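Polyphosphate:AMP phosphotransferase (PDB 5O6M) uses inorganic polyphosphate as phosphoryl donor to convert AMP to ADP and ADP to ATP, and also accepts other nucleoside mono- and diphosphates. Local coordinates at residues Val61-Asp66 with Asp121-Glu126. The protein carries 1 engineered substitution. Numbering follows the deposited sequence.
Engineered in segment 121-126: Asp121 (natural residue Asn). With ATP (adenosine-5'-triphosphate), chain X.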
ATOM      1  N   VAL D  61       4.460 -14.830  15.202  1.00 47.72           N
ATOM      2  CA  VAL D  61       3.145 -15.309  14.786  1.00 42.43           C
ATOM      3  C   VAL D  61       2.377 -15.790  16.011  1.00 47.99           C
ATOM      4  O   VAL D  61       2.926 -16.509  16.857  1.00 45.42           O
ATOM      5  CB  VAL D  61       3.271 -16.436  13.747  1.00 49.81           C
ATOM      6  CG1 VAL D  61       1.894 -16.965  13.367  1.00 44.95           C
ATOM      7  CG2 VAL D  61       4.009 -15.936  12.516  1.00 41.94           C
ATOM      8  N   LEU D  62       1.119 -15.360  16.125  1.00 49.13           N
ATOM      9  CA  LEU D  62       0.217 -15.785  17.190  1.00 45.34           C
ATOM     10  C   LEU D  62      -1.019 -16.419  16.569  1.00 49.08           C
ATOM     11  O   LEU D  62      -1.732 -15.766  15.798  1.00 50.46           O
ATOM     12  CB  LEU D  62      -0.177 -14.606  18.080  1.00 43.61           C
ATOM     13  CG  LEU D  62       0.940 -13.888  18.837  1.00 44.82           C
ATOM     14  CD1 LEU D  62       0.348 -12.785  19.686  1.00 53.35           C
ATOM     15  CD2 LEU D  62       1.715 -14.867  19.701  1.00 46.22           C
ATOM     16  N   GLN D  63      -1.269 -17.686  16.898  1.00 46.08           N
ATOM     17  CA  GLN D  63      -2.503 -18.364  16.525  1.00 47.89           C
ATOM     18  C   GLN D  63      -3.071 -19.070  17.751  1.00 50.87           C
ATOM     19  O   GLN D  63      -2.326 -19.525  18.623  1.00 49.28           O
ATOM     20  CB  GLN D  63      -2.274 -19.372  15.382  1.00 43.57           C
ATOM     21  CG  GLN D  63      -1.899 -18.749  14.027  1.00 47.90           C
ATOM     22  CD  GLN D  63      -3.075 -18.120  13.279  1.00 49.19           C
ATOM     23  OE1 GLN D  63      -2.880 -17.276  12.404  1.00 52.06           O
ATOM     24  NE2 GLN D  63      -4.291 -18.550  13.598  1.00 42.75           N
ATOM     25  N   ALA D  64      -4.397 -19.152  17.818  1.00 55.57           N
ATOM     26  CA  ALA D  64      -5.051 -19.804  18.946  1.00 55.90           C
ATOM     27  C   ALA D  64      -6.511 -20.039  18.599  1.00 60.42           C
ATOM     28  O   ALA D  64      -7.068 -19.393  17.705  1.00 51.03           O
ATOM     29  CB  ALA D  64      -4.934 -18.971  20.227  1.00 51.48           C
ATOM     30  N   MET D  65      -7.120 -20.989  19.305  1.00 58.17           N
ATOM     31  CA  MET D  65      -8.570 -21.081  19.288  1.00 59.84           C
ATOM     32  C   MET D  65      -9.165 -19.758  19.756  1.00 56.17           C
ATOM     33  O   MET D  65      -8.524 -18.982  20.473  1.00 52.93           O
ATOM     34  CB  MET D  65      -9.050 -22.221  20.190  1.00 62.46           C
ATOM     35  CG  MET D  65      -8.530 -23.603  19.813  1.00 60.97           C
ATOM     36  SD  MET D  65      -9.063 -24.158  18.180  1.00 70.24           S
ATOM     37  CE  MET D  65     -10.822 -23.847  18.273  1.00 67.83           C
ATOM     38  N   ASP D  66     -10.406 -19.500  19.342  1.00 53.23           N
ATOM     39  CA  ASP D  66     -11.078 -18.279  19.765  1.00 52.81           C
ATOM     40  C   ASP D  66     -11.067 -18.183  21.284  1.00 61.42           C
ATOM     41  O   ASP D  66     -11.347 -19.161  21.983  1.00 63.48           O
ATOM     42  CB  ASP D  66     -12.513 -18.254  19.238  1.00 62.33           C
ATOM     43  CG  ASP D  66     -12.578 -18.283  17.725  1.00 73.88           C
ATOM     44  OD1 ASP D  66     -11.606 -17.835  17.079  1.00 74.63           O
ATOM     45  OD2 ASP D  66     -13.599 -18.758  17.183  1.00 79.12           O
ATOM     46  N   ASP D 121      -1.207 -10.949  14.374  1.00 52.09           N
ATOM     47  CA  ASP D 121      -2.399 -11.310  15.140  1.00 53.53           C
ATOM     48  C   ASP D 121      -3.291 -12.095  14.188  1.00 49.03           C
ATOM     49  O   ASP D 121      -4.078 -11.529  13.427  1.00 52.91           O
ATOM     50  CB  ASP D 121      -3.079 -10.064  15.693  1.00 52.15           C
ATOM     51  CG  ASP D 121      -4.471 -10.340  16.225  1.00 54.82           C
ATOM     52  OD1 ASP D 121      -4.741 -11.484  16.639  1.00 64.92           O
ATOM     53  OD2 ASP D 121      -5.297  -9.403  16.229  1.00 64.58           O
ATOM     54  N   ARG D 122      -3.157 -13.423  14.232  1.00 52.62           N
ATOM     55  CA  ARG D 122      -3.605 -14.293  13.149  1.00 53.23           C
ATOM     56  C   ARG D 122      -2.694 -14.069  11.947  1.00 51.88           C
ATOM     57  O   ARG D 122      -1.938 -13.091  11.921  1.00 53.94           O
ATOM     58  CB  ARG D 122      -5.069 -14.031  12.797  1.00 58.60           C
ATOM     59  CG  ARG D 122      -6.041 -14.430  13.899  1.00 58.42           C
ATOM     60  CD  ARG D 122      -7.484 -14.316  13.434  1.00 57.34           C
ATOM     61  NE  ARG D 122      -8.417 -14.405  14.553  1.00 61.64           N
ATOM     62  CZ  ARG D 122      -8.905 -15.543  15.034  1.00 62.48           C
ATOM     63  NH1 ARG D 122      -8.555 -16.702  14.489  1.00 58.38           N
ATOM     64  NH2 ARG D 122      -9.748 -15.521  16.056  1.00 50.91           N
ATOM     65  N   SER D 123      -2.733 -14.949  10.954  1.00 47.90           N
ATOM     66  CA  SER D 123      -1.688 -14.925   9.942  1.00 50.93           C
ATOM     67  C   SER D 123      -2.155 -15.675   8.703  1.00 51.18           C
ATOM     68  O   SER D 123      -3.341 -15.983   8.543  1.00 44.82           O
ATOM     69  CB  SER D 123      -0.395 -15.538  10.486  1.00 48.50           C
ATOM     70  OG  SER D 123      -0.575 -16.925  10.705  1.00 48.67           O
ATOM     71  N   HIS D 124      -1.193 -15.961   7.821  1.00 44.01           N
ATOM     72  CA  HIS D 124      -1.421 -16.805   6.657  1.00 45.53           C
ATOM     73  C   HIS D 124      -1.914 -18.196   7.032  1.00 51.60           C
ATOM     74  O   HIS D 124      -2.460 -18.897   6.173  1.00 47.93           O
ATOM     75  CB  HIS D 124      -0.125 -16.914   5.847  1.00 41.12           C
ATOM     76  CG  HIS D 124       1.098 -17.141   6.684  1.00 42.63           C
ATOM     77  ND1 HIS D 124       1.505 -16.261   7.664  1.00 46.07           N
ATOM     78  CD2 HIS D 124       2.020 -18.133   6.669  1.00 45.93           C
ATOM     79  CE1 HIS D 124       2.608 -16.713   8.235  1.00 42.56           C
ATOM     80  NE2 HIS D 124       2.944 -17.846   7.646  1.00 46.52           N
ATOM     81  N   TYR D 125      -1.727 -18.616   8.284  1.00 48.28           N
ATOM     82  CA  TYR D 125      -2.170 -19.947   8.677  1.00 50.12           C
ATOM     83  C   TYR D 125      -3.688 -20.069   8.672  1.00 47.74           C
ATOM     84  O   TYR D 125      -4.206 -21.178   8.510  1.00 51.57           O
ATOM     85  CB  TYR D 125      -1.594 -20.311  10.051  1.00 42.90           C
ATOM     86  CG  TYR D 125      -0.120 -20.631   9.960  1.00 46.16           C
ATOM     87  CD1 TYR D 125       0.312 -21.885   9.555  1.00 47.58           C
ATOM     88  CD2 TYR D 125       0.840 -19.672  10.252  1.00 47.17           C
ATOM     89  CE1 TYR D 125       1.659 -22.182   9.448  1.00 41.37           C
ATOM     90  CE2 TYR D 125       2.191 -19.960  10.150  1.00 53.71           C
ATOM     91  CZ  TYR D 125       2.594 -21.218   9.745  1.00 50.98           C
ATOM     92  OH  TYR D 125       3.935 -21.517   9.639  1.00 49.32           O
ATOM     93  N   GLU D 126      -4.411 -18.954   8.801  1.00 49.62           N
ATOM     94  CA  GLU D 126      -5.863 -18.996   8.673  1.00 49.25           C
ATOM     95  C   GLU D 126      -6.305 -19.579   7.337  1.00 51.98           C
ATOM     96  O   GLU D 126      -7.430 -20.080   7.235  1.00 51.43           O
ATOM     97  CB  GLU D 126      -6.453 -17.597   8.858  1.00 50.95           C
ATOM     98  CG  GLU D 126      -6.262 -17.019  10.252  1.00 54.91           C
ATOM     99  CD  GLU D 126      -7.127 -17.708  11.296  1.00 61.27           C
ATOM    100  OE1 GLU D 126      -8.200 -18.232  10.929  1.00 62.69           O
ATOM    101  OE2 GLU D 126      -6.738 -17.721  12.485  1.00 62.31           O
TER
HETATM  102  PG  ATP X1001     -10.234 -11.831  16.832  1.00 75.78           P
HETATM  103  O1G ATP X1001      -8.908 -11.983  16.137  1.00 71.24           O
HETATM  104  O2G ATP X1001     -10.894 -13.171  17.144  1.00 69.91           O
HETATM  105  O3G ATP X1001     -10.135 -11.016  18.129  1.00 65.50           O
HETATM  106  PB  ATP X1001     -11.851  -9.602  15.836  1.00 74.32           P
HETATM  107  O1B ATP X1001     -13.301  -9.578  16.129  1.00 78.65           O
HETATM  108  O2B ATP X1001     -10.964  -8.737  16.733  1.00 86.75           O
HETATM  109  O3B ATP X1001     -11.262 -11.080  15.875  1.00 77.23           O
HETATM  110  PA  ATP X1001     -10.796  -9.746  13.069  1.00 68.54           P
HETATM  111  O1A ATP X1001      -9.345  -9.509  13.210  1.00 79.29           O
HETATM  112  O2A ATP X1001     -11.423  -9.059  11.857  1.00 63.74           O
HETATM  113  O3A ATP X1001     -11.568  -9.160  14.333  1.00 82.51           O
HETATM  114  O5' ATP X1001     -11.102 -11.345  12.851  1.00 68.17           O
HETATM  115  C5' ATP X1001     -12.365 -11.768  12.297  1.00 70.71           C
HETATM  116  C4' ATP X1001     -12.304 -13.159  11.711  1.00 67.95           C
HETATM  117  O4' ATP X1001     -11.492 -13.194  10.517  1.00 67.74           O
HETATM  118  C3' ATP X1001     -11.769 -14.276  12.623  1.00 56.32           C
HETATM  119  O3' ATP X1001     -12.836 -15.143  12.987  1.00 62.89           O
HETATM  120  C2' ATP X1001     -10.746 -15.013  11.739  1.00 65.01           C
HETATM  121  O2' ATP X1001     -10.839 -16.430  11.833  1.00 65.30           O
HETATM  122  C1' ATP X1001     -11.177 -14.556  10.351  1.00 61.42           C
HETATM  123  N9  ATP X1001     -10.174 -14.720   9.304  1.00 56.55           N
HETATM  124  C8  ATP X1001      -8.850 -14.372   9.340  1.00 61.22           C
HETATM  125  N7  ATP X1001      -8.168 -14.748   8.284  1.00 56.03           N
HETATM  126  C5  ATP X1001      -9.112 -15.385   7.494  1.00 47.67           C
HETATM  127  C6  ATP X1001      -9.027 -16.027   6.242  1.00 52.63           C
HETATM  128  N6  ATP X1001      -7.889 -16.184   5.562  1.00 51.38           N
HETATM  129  N1  ATP X1001     -10.162 -16.548   5.727  1.00 50.20           N
HETATM  130  C2  ATP X1001     -11.295 -16.444   6.428  1.00 52.13           C
HETATM  131  N3  ATP X1001     -11.492 -15.880   7.621  1.00 51.27           N
HETATM  132  C4  ATP X1001     -10.356 -15.365   8.103  1.00 49.86           C
HETATM  133  O   HOH W   1      -9.503 -19.001  15.879  1.00 60.12           O
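Gln63 and Glu126 meet amide to carboxylate, their planes turned 40° apart, and show how a second-shell glutamine steadies the glutamate that holds an ATP-binding arginine. Gln63 NE2 gives a nearly straight bond to Glu126 OE2 (2.8 Å), while Arg122 NH1 reaches the same oxygen from the opposite face of the carboxylate (2.9 Å). At the other end of the amide Ser123 OG donates to Gln63 OE1 (2.9 Å); the bend at chi2 (-76°) folds the amide across to the loop. With NE2 donating to Glu126 and to Tyr210 OH of helix 203-217, and OE1 accepting from Ser123, the flip of the amide is set from both ends. Ser123 OG in turn accepts from Tyr125 N, forming an ST turn.

Arg122 runs extended to a guanidinium with acceptors around its edge. Arg122 NH2 forms a salt bridge with Asp66 OD1 (3.1 Å), the two planes 68° apart, and also holds ATP O2G. Arg122 NE donates to ATP O1G (2.9 Å), and C2' of the ribose lies over one face. A water ties NH1 to Asp66 OD1 and Ala64 O. Were Arg122 cut back to an alanine, the gamma-phosphate is likely to lose two of its donors, and Asp66 and Glu126 the positive charge they share.

Arg122 N bonds to Leu62 O (3.2 Å), continuing the parallel pairing of strands 57-64 and 117-121. Strand 57-64 also pairs with strand 161-169, while helix 203-217 packs on Met65 and helix 70-77 on Leu62.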